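Local coordinates for protein 4-amino-4-deoxy-L-arabinose transferase or related glycosyltransferases of PMT family (PDB 5EZM) that probably transfers the sugar 4-amino-4-deoxy-L-arabinose from a lipid carrier to lipid A, as a zinc-binding membrane glycosyltransferase of the GT-C fold, at residues G60-I65 with N158-T163; F86-F91 with L204-V209; V285-P290 with K344-I349. All blocks are in the same frame, centred on the assembly; numbering follows the deposited sequence.

Interaction 1 of 3, residues G60-I65 with N158-T163; sequences GRYAEI and NTLDMT
Asn158 begins the contact by setting its side-chain amide against helix 58-72 between Tyr62 and Ala63. CG stands anti to the backbone N (chi1 -174°), which sends ND2 across to within 3.6 Å of the N of Ala63 and 3.9 Å of the CB of Tyr62. Neither approach is a hydrogen bond. OD1 has a weak hydrogen bond with NE2 of His92; separately, the backbone N of Asn158 bonds to OE2 of Glu59. An asparagine suits this buried turn because its amide can reach the helix through ND2 while OD1 keeps its weak bond to His92. The carbonyl O of Asn158 lies in the plane of the Tyr62 ring, at its edge, 3.9 Å from CD2, a loose approach to the C-H rim.

Thr159 is extended and turns its CB away from the helix; its CA meets the ring obliquely, 4.1 Å from CD2 of Tyr62. Leu160 makes the main apolar contact. Its CD1 stands over the centre of the Tyr62 ring, 3.4 Å from the centroid and only 4° off the normal, a CH-pi interaction in which one methyl meets all six ring carbons. CD2 reaches further out, 4.1 Å from the OH of Tyr62. The two side chains cross nearly at right angles, and a branched leucine can thus cover both the face and the hydroxyl end of a broad tyrosine.

The contact sits beside the zinc site of the GT-C fold, the side chain of Tyr62 being about 7 Å from that of the zinc ligand Glu87. Beyond Leu160 the chain leaves as helix 160-178, whose Met162 and Thr163 pack on helix 112-133. Helix 91-103 borders both partners, through His92 on Leu160 and Met93 on Ile65, and Tyr80 of strand 79-80 lies against Arg61, Glu64 and Ile65 of helix 58-72.

Interaction 2 of 3, residues F86-F91 with L204-V209; sequences FEKPPF and LTKGLV. With PC (phosphocholine), chain B; MPG ([(Z)-octadec-9-enyl] (2R)-2,3-bis(oxidanyl)propanoate), chain C.
Pro89 and Phe91 pack on the C-terminal end of helix 185-206, a junction of the GT-C fold beside its zinc and phosphocholine sites. The tight part is the Pro89 ring, which packs on backbone atoms at the end of the helix, with CB 3.2 Å from the O of Leu204 and CG 3.3 Å from the N of Gly207. Proline suits this place because a compact, rigid ring fits close against the backbone. Next to it, the N-H of Phe91 reaches the Leu204 O at 2.9 Å (N-H...O 155°), using a carbonyl at the end of the helix. A water joins the backbones too, donating to the O of Pro89 at 2.8 Å and to the O of Thr205 at 2.7 Å.

The contact is looser at Lys88, which is partly exposed. Its chain bends at chi2 (-68°) and then runs straight beside Lys206, both pointing the same way, with the two NZ atoms 4.6 Å apart; pairing of Lys206 with Asp161 would ease the closeness of like charges.

The ligand site flanks this lysine pair. Glu87 binds zinc through OE2, together with His268 and His270. Gly207 has a positive phi, and any CB would run into both the preceding carbonyl O and phosphocholine O1, so glycine is required; its CA lies 3.6 Å from that O1. The same O1 accepts the N-H of Leu208 at 3.2 Å, with an angle of 157°.

Interaction 3 of 3, residues V285-P290 with K344-I349; sequences VFYFLP and KLPGYI. With MPG ([(Z)-octadec-9-enyl] (2R)-2,3-bis(oxidanyl)propanoate), chain Q; MPG ([(Z)-octadec-9-enyl] (2R)-2,3-bis(oxidanyl)propanoate), chain D.
Tyr287 and Phe288, near the start of helix 288-295, face residues 344-349 across a gap bridged by side chains, the nearest CA atoms being those of Phe288 and Pro346 at 7.0 Å, and no backbone hydrogen bond spans it. Phe288 fills much of the gap. Its CG is anti to the carbonyl carbon (chi1 -67°), which directs the ring into the bend of the loop. There the Leu345 O lies in the ring plane at the edge, 3.1 Å from CE1 of Phe288, a carbonyl facing the weakly positive C-H rim. The same oxygen accepts the N-H of Tyr348. On another side of the ring the branched CB of Ile349 approaches obliquely, 3.5 Å from CD1 of Phe288, and the CB of Tyr348 stands 3.9 Å from CZ of Phe288.

In this membrane-embedded GT-C fold the loop joins helices 323-339 and 352-365, so the contact ties it to the start of a third helix, 288-295. Phe335 and Phe338 of helix 323-339 also touch Phe288, and a phenylalanine suits such an apolar meeting point. Pro346 begins a run with helical backbone angles, for which its fixed phi is well adapted.

With CG anti to the backbone N (chi1 176°), the Tyr287 ring sets its CD2 over the Phe288 face and turns its own face to Lys344. The CB of Lys344 lies over that face, 4.0 Å from the centroid and 27° off the normal, and its CD is 3.6 Å from the CB of Tyr287. Lysine suits the place because its methylenes pack on the rings while NZ hydrogen-bonds to the carbonyls of Ser341 and Gly283. Towards the lipid, the CD1 of Tyr287 meets C7 of the MPG of chain D at 3.7 Å, and the MPG of chain Q runs along Pro290, 3.7 Å from its CG to C9.

Interaction 1 is wholly buried near the centre of the molecule, interaction 2 is mostly buried, with Lys88, Phe91 and Leu208 partly exposed, and interaction 3 is partly open to lipid. Their chemistry follows: a methyl over a tyrosine face in the first, proline packing, a backbone bond and a bridging water in the second, aromatic and aliphatic packing in the third. Helices 160-178 and 185-206, used by interactions 1 and 2, are successive in the chain, and Asp161 OD1 forms a salt bridge with Lys206 NZ at 2.7 Å. Leu160 also packs on Lys88 and on the Thr205 carbonyl. Interaction 3 meets both others through Gly347 beside Asp161 and Tyr348 beside Lys206.

Interaction 1 of 3, residues G60-I65 with N158-T163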
loop_
_atom_site.group_PDB
_atom_site.type_symbol
_atom_site.label_atom_id
_atom_site.label_comp_id
_atom_site.label_asym_id
_atom_site.label_seq_id
_atom_site.Cartn_x
_atom_site.Cartn_y
_atom_site.Cartn_z
ATOM N N GLY A 60 7.375 -3.008 -7.242
ATOM C CA GLY A 60 8.037 -3.949 -8.126
ATOM C C GLY A 60 8.011 -5.369 -7.593
ATOM O O GLY A 60 7.757 -6.313 -8.341
ATOM N N ARG A 61 8.264 -5.537 -6.289
ATOM C CA ARG A 61 8.314 -6.876 -5.708
ATOM C C ARG A 61 6.982 -7.599 -5.861
ATOM O O ARG A 61 6.934 -8.750 -6.312
ATOM C CB ARG A 61 8.711 -6.813 -4.232
ATOM C CG ARG A 61 8.392 -8.104 -3.478
ATOM C CD ARG A 61 8.927 -8.117 -2.053
ATOM N NE ARG A 61 8.610 -6.890 -1.332
ATOM C CZ ARG A 61 9.516 -6.126 -0.733
ATOM N NH1 ARG A 61 10.795 -6.472 -0.751
ATOM N NH2 ARG A 61 9.140 -5.021 -0.105
ATOM N N TYR A 62 5.885 -6.944 -5.482
ATOM C CA TYR A 62 4.597 -7.621 -5.554
ATOM C C TYR A 62 4.111 -7.749 -6.992
ATOM O O TYR A 62 3.480 -8.757 -7.343
ATOM C CB TYR A 62 3.584 -6.893 -4.672
ATOM C CG TYR A 62 4.024 -6.871 -3.226
ATOM C CD1 TYR A 62 4.427 -8.039 -2.590
ATOM C CD2 TYR A 62 4.085 -5.682 -2.512
ATOM C CE1 TYR A 62 4.851 -8.031 -1.278
ATOM C CE2 TYR A 62 4.510 -5.663 -1.192
ATOM C CZ TYR A 62 4.892 -6.841 -0.581
ATOM O OH TYR A 62 5.314 -6.831 0.728
ATOM N N ALA A 63 4.418 -6.766 -7.845
ATOM C CA ALA A 63 4.047 -6.891 -9.250
ATOM C C ALA A 63 4.763 -8.066 -9.902
ATOM O O ALA A 63 4.178 -8.783 -10.725
ATOM C CB ALA A 63 4.351 -5.596 -9.998
ATOM N N GLU A 64 6.027 -8.291 -9.530
ATOM C CA GLU A 64 6.811 -9.362 -10.136
ATOM C C GLU A 64 6.444 -10.724 -9.565
ATOM O O GLU A 64 6.325 -11.696 -10.316
ATOM C CB GLU A 64 8.306 -9.103 -9.951
ATOM C CG GLU A 64 9.187 -10.294 -10.322
ATOM C CD GLU A 64 9.076 -10.697 -11.790
ATOM O OE1 GLU A 64 8.582 -9.893 -12.607
ATOM O OE2 GLU A 64 9.491 -11.822 -12.131
ATOM N N ILE A 65 6.287 -10.820 -8.243
ATOM C CA ILE A 65 5.788 -12.059 -7.651
ATOM C C ILE A 65 4.478 -12.458 -8.312
ATOM O O ILE A 65 4.294 -13.604 -8.740
ATOM C CB ILE A 65 5.626 -11.901 -6.130
ATOM C CG1 ILE A 65 6.996 -11.824 -5.455
ATOM C CG2 ILE A 65 4.817 -13.050 -5.564
ATOM C CD1 ILE A 65 6.939 -11.499 -3.981
ATOM N N ASN A 158 1.302 0.267 -4.911
ATOM C CA ASN A 158 1.193 -1.186 -4.832
ATOM C C ASN A 158 1.965 -1.757 -3.648
ATOM O O ASN A 158 3.153 -2.074 -3.762
ATOM C CB ASN A 158 1.675 -1.833 -6.135
ATOM C CG ASN A 158 1.456 -3.330 -6.153
ATOM O OD1 ASN A 158 0.627 -3.858 -5.412
ATOM N ND2 ASN A 158 2.199 -4.025 -7.005
ATOM N N THR A 159 1.284 -1.901 -2.515
ATOM C CA THR A 159 1.856 -2.511 -1.324
ATOM C C THR A 159 0.753 -3.273 -0.606
ATOM O O THR A 159 -0.434 -3.007 -0.803
ATOM C CB THR A 159 2.488 -1.464 -0.397
ATOM O OG1 THR A 159 3.177 -2.123 0.670
ATOM C CG2 THR A 159 1.417 -0.558 0.190
ATOM N N LEU A 160 1.153 -4.232 0.230
ATOM C CA LEU A 160 0.170 -5.060 0.925
ATOM C C LEU A 160 -0.602 -4.287 1.986
ATOM O O LEU A 160 -1.701 -4.710 2.364
ATOM C CB LEU A 160 0.854 -6.266 1.570
ATOM C CG LEU A 160 0.866 -7.564 0.763
ATOM C CD1 LEU A 160 1.392 -7.325 -0.637
ATOM C CD2 LEU A 160 1.699 -8.610 1.474
ATOM N N ASP A 161 -0.061 -3.162 2.454
ATOM C CA ASP A 161 -0.663 -2.456 3.580
ATOM C C ASP A 161 -2.049 -1.916 3.248
ATOM O O ASP A 161 -2.921 -1.878 4.124
ATOM C CB ASP A 161 0.263 -1.328 4.033
ATOM C CG ASP A 161 1.620 -1.839 4.486
ATOM O OD1 ASP A 161 1.658 -2.853 5.216
ATOM O OD2 ASP A 161 2.646 -1.237 4.101
ATOM N N MET A 162 -2.281 -1.502 2.001
ATOM C CA MET A 162 -3.601 -0.991 1.647
ATOM C C MET A 162 -4.607 -2.121 1.450
ATOM O O MET A 162 -5.787 -1.967 1.786
ATOM C CB MET A 162 -3.512 -0.115 0.395
ATOM C CG MET A 162 -4.867 0.308 -0.180
ATOM S SD MET A 162 -6.022 1.047 1.010
ATOM C CE MET A 162 -5.064 2.438 1.594
ATOM N N THR A 163 -4.169 -3.260 0.911
ATOM C CA THR A 163 -5.053 -4.420 0.835
ATOM C C THR A 163 -5.492 -4.850 2.230
ATOM O O THR A 163 -6.693 -5.018 2.502
ATOM C CB THR A 163 -4.351 -5.573 0.114
ATOM O OG1 THR A 163 -3.602 -5.067 -0.997
ATOM C CG2 THR A 163 -5.367 -6.578 -0.394
#

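Interaction 2 of 3, residues F86-F91 with L204-V209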
loop_
_atom_site.group_PDB
_atom_site.type_symbol
_atom_site.label_atom_id
_atom_site.label_comp_id
_atom_site.label_asym_id
_atom_site.label_seq_id
_atom_site.Cartn_x
_atom_site.Cartn_y
_atom_site.Cartn_z
ATOM N N PHE A 86 8.609 -16.701 1.323
ATOM C CA PHE A 86 7.669 -17.051 2.380
ATOM C C PHE A 86 7.540 -15.947 3.426
ATOM O O PHE A 86 7.238 -16.224 4.590
ATOM C CB PHE A 86 8.081 -18.362 3.048
ATOM C CG PHE A 86 8.001 -19.557 2.144
ATOM C CD1 PHE A 86 7.180 -19.547 1.027
ATOM C CD2 PHE A 86 8.744 -20.698 2.416
ATOM C CE1 PHE A 86 7.103 -20.655 0.191
ATOM C CE2 PHE A 86 8.670 -21.810 1.589
ATOM C CZ PHE A 86 7.850 -21.787 0.473
ATOM N N GLU A 87 7.761 -14.692 3.033
ATOM C CA GLU A 87 7.657 -13.588 3.977
ATOM C C GLU A 87 6.258 -12.977 4.032
ATOM O O GLU A 87 5.988 -12.185 4.940
ATOM C CB GLU A 87 8.698 -12.493 3.652
ATOM C CG GLU A 87 10.120 -13.015 3.348
ATOM C CD GLU A 87 11.208 -12.599 4.365
ATOM O OE1 GLU A 87 10.926 -11.879 5.344
ATOM O OE2 GLU A 87 12.378 -13.002 4.179
ATOM N N LYS A 88 5.359 -13.333 3.111
ATOM C CA LYS A 88 4.016 -12.765 3.056
ATOM C C LYS A 88 3.004 -13.813 2.614
ATOM O O LYS A 88 3.347 -14.742 1.873
ATOM C CB LYS A 88 3.930 -11.570 2.088
ATOM C CG LYS A 88 4.881 -10.422 2.378
ATOM C CD LYS A 88 4.527 -9.691 3.659
ATOM C CE LYS A 88 5.590 -8.650 3.976
ATOM N NZ LYS A 88 5.326 -7.922 5.244
ATOM N N PRO A 89 1.751 -13.685 3.050
ATOM C CA PRO A 89 0.672 -14.558 2.550
ATOM C C PRO A 89 0.197 -14.100 1.180
ATOM O O PRO A 89 0.541 -12.991 0.744
ATOM C CB PRO A 89 -0.429 -14.399 3.615
ATOM C CG PRO A 89 0.234 -13.751 4.784
ATOM C CD PRO A 89 1.317 -12.899 4.214
ATOM N N PRO A 90 -0.600 -14.905 0.474
ATOM C CA PRO A 90 -0.756 -14.723 -0.981
ATOM C C PRO A 90 -1.989 -13.982 -1.489
ATOM O O PRO A 90 -2.108 -13.845 -2.711
ATOM C CB PRO A 90 -0.804 -16.176 -1.461
ATOM C CG PRO A 90 -1.585 -16.854 -0.392
ATOM C CD PRO A 90 -1.192 -16.184 0.911
ATOM N N PHE A 91 -2.902 -13.506 -0.637
ATOM C CA PHE A 91 -4.171 -12.989 -1.152
ATOM C C PHE A 91 -3.959 -11.805 -2.092
ATOM O O PHE A 91 -4.573 -11.730 -3.165
ATOM C CB PHE A 91 -5.102 -12.598 -0.006
ATOM C CG PHE A 91 -6.375 -11.940 -0.468
ATOM C CD1 PHE A 91 -7.348 -12.673 -1.130
ATOM C CD2 PHE A 91 -6.594 -10.589 -0.252
ATOM C CE1 PHE A 91 -8.519 -12.072 -1.564
ATOM C CE2 PHE A 91 -7.763 -9.987 -0.684
ATOM C CZ PHE A 91 -8.727 -10.730 -1.339
ATOM N N LEU A 204 -4.966 -14.209 5.369
ATOM C CA LEU A 204 -4.400 -14.591 4.079
ATOM C C LEU A 204 -3.745 -13.429 3.352
ATOM O O LEU A 204 -3.185 -13.637 2.271
ATOM C CB LEU A 204 -5.480 -15.207 3.189
ATOM C CG LEU A 204 -5.963 -16.599 3.595
ATOM C CD1 LEU A 204 -7.087 -17.065 2.682
ATOM C CD2 LEU A 204 -4.806 -17.581 3.571
ATOM N N THR A 205 -3.803 -12.219 3.901
ATOM C CA THR A 205 -3.158 -11.059 3.301
ATOM C C THR A 205 -1.825 -10.725 3.961
ATOM O O THR A 205 -0.835 -10.484 3.264
ATOM C CB THR A 205 -4.092 -9.845 3.368
ATOM O OG1 THR A 205 -5.229 -10.072 2.525
ATOM C CG2 THR A 205 -3.368 -8.584 2.915
ATOM N N LYS A 206 -1.770 -10.714 5.301
ATOM C CA LYS A 206 -0.523 -10.358 5.971
ATOM C C LYS A 206 -0.343 -11.084 7.302
ATOM O O LYS A 206 0.342 -10.571 8.194
ATOM C CB LYS A 206 -0.445 -8.846 6.187
ATOM C CG LYS A 206 0.966 -8.289 6.142
ATOM C CD LYS A 206 0.967 -6.791 6.374
ATOM C CE LYS A 206 2.378 -6.250 6.499
ATOM N NZ LYS A 206 2.355 -4.830 6.936
ATOM N N GLY A 207 -0.939 -12.259 7.461
ATOM C CA GLY A 207 -0.676 -13.074 8.630
ATOM C C GLY A 207 -1.576 -12.760 9.810
ATOM O O GLY A 207 -2.646 -12.157 9.686
ATOM N N LEU A 208 -1.103 -13.172 10.995
ATOM C CA LEU A 208 -1.926 -13.167 12.204
ATOM C C LEU A 208 -2.402 -11.776 12.600
ATOM O O LEU A 208 -3.332 -11.664 13.406
ATOM C CB LEU A 208 -1.154 -13.786 13.368
ATOM C CG LEU A 208 -0.766 -15.259 13.234
ATOM C CD1 LEU A 208 0.019 -15.717 14.455
ATOM C CD2 LEU A 208 -2.000 -16.124 13.027
ATOM N N VAL A 209 -1.779 -10.724 12.061
ATOM C CA VAL A 209 -2.209 -9.355 12.342
ATOM C C VAL A 209 -3.717 -9.231 12.179
ATOM O O VAL A 209 -4.418 -8.709 13.056
ATOM C CB VAL A 209 -1.471 -8.366 11.422
ATOM C CG1 VAL A 209 -1.560 -6.952 11.974
ATOM C CG2 VAL A 209 -0.023 -8.800 11.225
HETATM P P1 PC B . 3.311 -13.511 11.792
HETATM O O1 PC B . 2.063 -13.353 10.952
HETATM O O3 PC B . 3.114 -14.672 12.737
HETATM O O4 PC B . 3.547 -12.254 12.600
HETATM O O2 PC B . 4.623 -13.798 10.824
HETATM C C1 PC B . 5.569 -12.782 10.616
HETATM C C2 PC B . 6.922 -13.374 10.180
HETATM N N1 PC B . 7.238 -13.027 8.801
HETATM C C3 PC B . 8.465 -13.688 8.402
HETATM C C4 PC B . 6.172 -13.460 7.918
HETATM C C5 PC B . 7.421 -11.591 8.685
HETATM C C2 MPG C . 1.067 -11.530 15.910
HETATM C C3 MPG C . 1.511 -10.075 15.806
HETATM C C4 MPG C . 2.358 -9.822 14.568
HETATM C C5 MPG C . 2.604 -8.327 14.305
HETATM C C6 MPG C . 3.256 -8.084 12.935
HETATM C C7 MPG C . 2.822 -6.747 12.307
HETATM C C8 MPG C . 2.955 -6.757 10.764
HETATM C C9 MPG C . 1.903 -5.857 10.066
HETATM C C1 MPG C . 0.446 -11.862 17.270
HETATM O O HOH W 1 -1.124 -10.738 0.583
#

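Interaction 3 of 3, residues V285-P290 with K344-I349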
loop_
_atom_site.group_PDB
_atom_site.type_symbol
_atom_site.label_atom_id
_atom_site.label_comp_id
_atom_site.label_asym_id
_atom_site.label_seq_id
_atom_site.Cartn_x
_atom_site.Cartn_y
_atom_site.Cartn_z
ATOM N N VAL A 285 9.379 5.650 19.549
ATOM C CA VAL A 285 7.971 5.381 19.814
ATOM C C VAL A 285 7.075 6.423 19.156
ATOM O O VAL A 285 5.881 6.175 18.963
ATOM C CB VAL A 285 7.722 5.303 21.335
ATOM C CG1 VAL A 285 7.778 6.689 21.969
ATOM C CG2 VAL A 285 6.399 4.608 21.637
ATOM N N PHE A 286 7.624 7.582 18.790
ATOM C CA PHE A 286 6.873 8.624 18.103
ATOM C C PHE A 286 6.920 8.476 16.583
ATOM O O PHE A 286 6.600 9.430 15.862
ATOM C CB PHE A 286 7.399 10.003 18.510
ATOM C CG PHE A 286 7.719 10.123 19.969
ATOM C CD1 PHE A 286 6.714 10.328 20.897
ATOM C CD2 PHE A 286 9.029 10.034 20.413
ATOM C CE1 PHE A 286 7.008 10.440 22.241
ATOM C CE2 PHE A 286 9.331 10.145 21.755
ATOM C CZ PHE A 286 8.319 10.348 22.671
ATOM N N TYR A 287 7.301 7.295 16.086
ATOM C CA TYR A 287 7.535 7.114 14.656
ATOM C C TYR A 287 6.281 7.406 13.838
ATOM O O TYR A 287 6.348 8.093 12.811
ATOM C CB TYR A 287 8.037 5.694 14.398
ATOM C CG TYR A 287 8.219 5.334 12.943
ATOM C CD1 TYR A 287 9.364 5.705 12.253
ATOM C CD2 TYR A 287 7.252 4.603 12.263
ATOM C CE1 TYR A 287 9.537 5.374 10.926
ATOM C CE2 TYR A 287 7.414 4.265 10.934
ATOM C CZ TYR A 287 8.559 4.653 10.269
ATOM O OH TYR A 287 8.726 4.319 8.943
ATOM N N PHE A 288 5.131 6.904 14.276
ATOM C CA PHE A 288 3.891 7.023 13.521
ATOM C C PHE A 288 3.127 8.308 13.814
ATOM O O PHE A 288 1.999 8.462 13.333
ATOM C CB PHE A 288 2.988 5.818 13.797
ATOM C CG PHE A 288 3.534 4.524 13.280
ATOM C CD1 PHE A 288 3.467 4.221 11.931
ATOM C CD2 PHE A 288 4.110 3.606 14.141
ATOM C CE1 PHE A 288 3.964 3.027 11.447
ATOM C CE2 PHE A 288 4.612 2.410 13.664
ATOM C CZ PHE A 288 4.539 2.119 12.315
ATOM N N LEU A 289 3.708 9.234 14.593
ATOM C CA LEU A 289 2.992 10.471 14.906
ATOM C C LEU A 289 2.964 11.423 13.713
ATOM O O LEU A 289 1.865 11.829 13.291
ATOM C CB LEU A 289 3.583 11.112 16.165
ATOM C CG LEU A 289 2.837 12.309 16.747
ATOM C CD1 LEU A 289 1.360 11.990 16.910
ATOM C CD2 LEU A 289 3.454 12.717 18.078
ATOM N N PRO A 290 4.099 11.808 13.111
ATOM C CA PRO A 290 4.012 12.592 11.873
ATOM C C PRO A 290 3.391 11.820 10.729
ATOM O O PRO A 290 2.864 12.443 9.801
ATOM C CB PRO A 290 5.473 12.952 11.577
ATOM C CG PRO A 290 6.247 11.864 12.200
ATOM C CD PRO A 290 5.504 11.521 13.459
ATOM N N LYS A 344 9.165 -1.074 12.411
ATOM C CA LYS A 344 8.203 -0.028 12.080
ATOM C C LYS A 344 8.361 0.366 10.620
ATOM O O LYS A 344 9.447 0.772 10.196
ATOM C CB LYS A 344 8.380 1.200 12.976
ATOM C CG LYS A 344 8.173 0.937 14.454
ATOM C CD LYS A 344 8.127 2.238 15.229
ATOM C CE LYS A 344 8.185 1.992 16.719
ATOM N NZ LYS A 344 9.483 1.373 17.105
ATOM N N LEU A 345 7.280 0.241 9.859
ATOM C CA LEU A 345 7.162 0.744 8.501
ATOM C C LEU A 345 5.890 1.571 8.405
ATOM O O LEU A 345 4.903 1.274 9.088
ATOM C CB LEU A 345 7.119 -0.396 7.472
ATOM C CG LEU A 345 8.417 -1.126 7.105
ATOM C CD1 LEU A 345 8.952 -1.958 8.264
ATOM C CD2 LEU A 345 8.187 -2.011 5.891
ATOM N N PRO A 346 5.884 2.619 7.575
ATOM C CA PRO A 346 4.722 3.529 7.564
ATOM C C PRO A 346 3.400 2.840 7.270
ATOM O O PRO A 346 2.414 3.075 7.983
ATOM C CB PRO A 346 5.093 4.554 6.481
ATOM C CG PRO A 346 6.179 3.910 5.676
ATOM C CD PRO A 346 6.932 3.044 6.633
ATOM N N GLY A 347 3.361 1.976 6.252
ATOM C CA GLY A 347 2.136 1.282 5.890
ATOM C C GLY A 347 1.457 0.565 7.040
ATOM O O GLY A 347 0.231 0.402 7.014
ATOM N N TYR A 348 2.220 0.149 8.057
ATOM C CA TYR A 348 1.629 -0.510 9.219
ATOM C C TYR A 348 0.453 0.283 9.771
ATOM O O TYR A 348 -0.538 -0.296 10.232
ATOM C CB TYR A 348 2.677 -0.705 10.321
ATOM C CG TYR A 348 3.744 -1.735 10.024
ATOM C CD1 TYR A 348 3.722 -2.476 8.851
ATOM C CD2 TYR A 348 4.773 -1.971 10.926
ATOM C CE1 TYR A 348 4.698 -3.415 8.579
ATOM C CE2 TYR A 348 5.754 -2.910 10.666
ATOM C CZ TYR A 348 5.711 -3.630 9.491
ATOM O OH TYR A 348 6.684 -4.567 9.224
ATOM N N ILE A 349 0.540 1.617 9.725
ATOM C CA ILE A 349 -0.462 2.446 10.387
ATOM C C ILE A 349 -1.685 2.705 9.517
ATOM O O ILE A 349 -2.672 3.272 10.011
ATOM C CB ILE A 349 0.171 3.773 10.853
ATOM C CG1 ILE A 349 -0.499 4.253 12.134
ATOM C CG2 ILE A 349 0.067 4.840 9.780
ATOM C CD1 ILE A 349 -0.551 3.197 13.207
HETATM C C2 MPG Q . 3.513 16.127 8.675
HETATM C C3 MPG Q . 4.570 15.726 7.654
HETATM C C4 MPG Q . 4.820 14.225 7.641
HETATM C C5 MPG Q . 6.318 13.875 7.608
HETATM C C6 MPG Q . 6.562 12.363 7.744
HETATM C C7 MPG Q . 7.881 12.043 8.475
HETATM C C8 MPG Q . 7.957 10.558 8.903
HETATM C C9 MPG Q . 8.928 10.323 10.086
HETATM C C10 MPG Q . 8.935 8.840 10.546
HETATM C C1 MPG Q . 3.169 17.615 8.604
HETATM C C2 MPG D . 8.817 13.907 16.397
HETATM C C3 MPG D . 8.766 12.406 16.138
HETATM C C4 MPG D . 9.982 11.913 15.370
HETATM C C5 MPG D . 9.823 10.463 14.878
HETATM C C6 MPG D . 11.184 9.785 14.658
HETATM C C7 MPG D . 11.051 8.327 14.180
HETATM C C8 MPG D . 12.370 7.532 14.347
HETATM C C1 MPG D . 7.527 14.430 17.040
#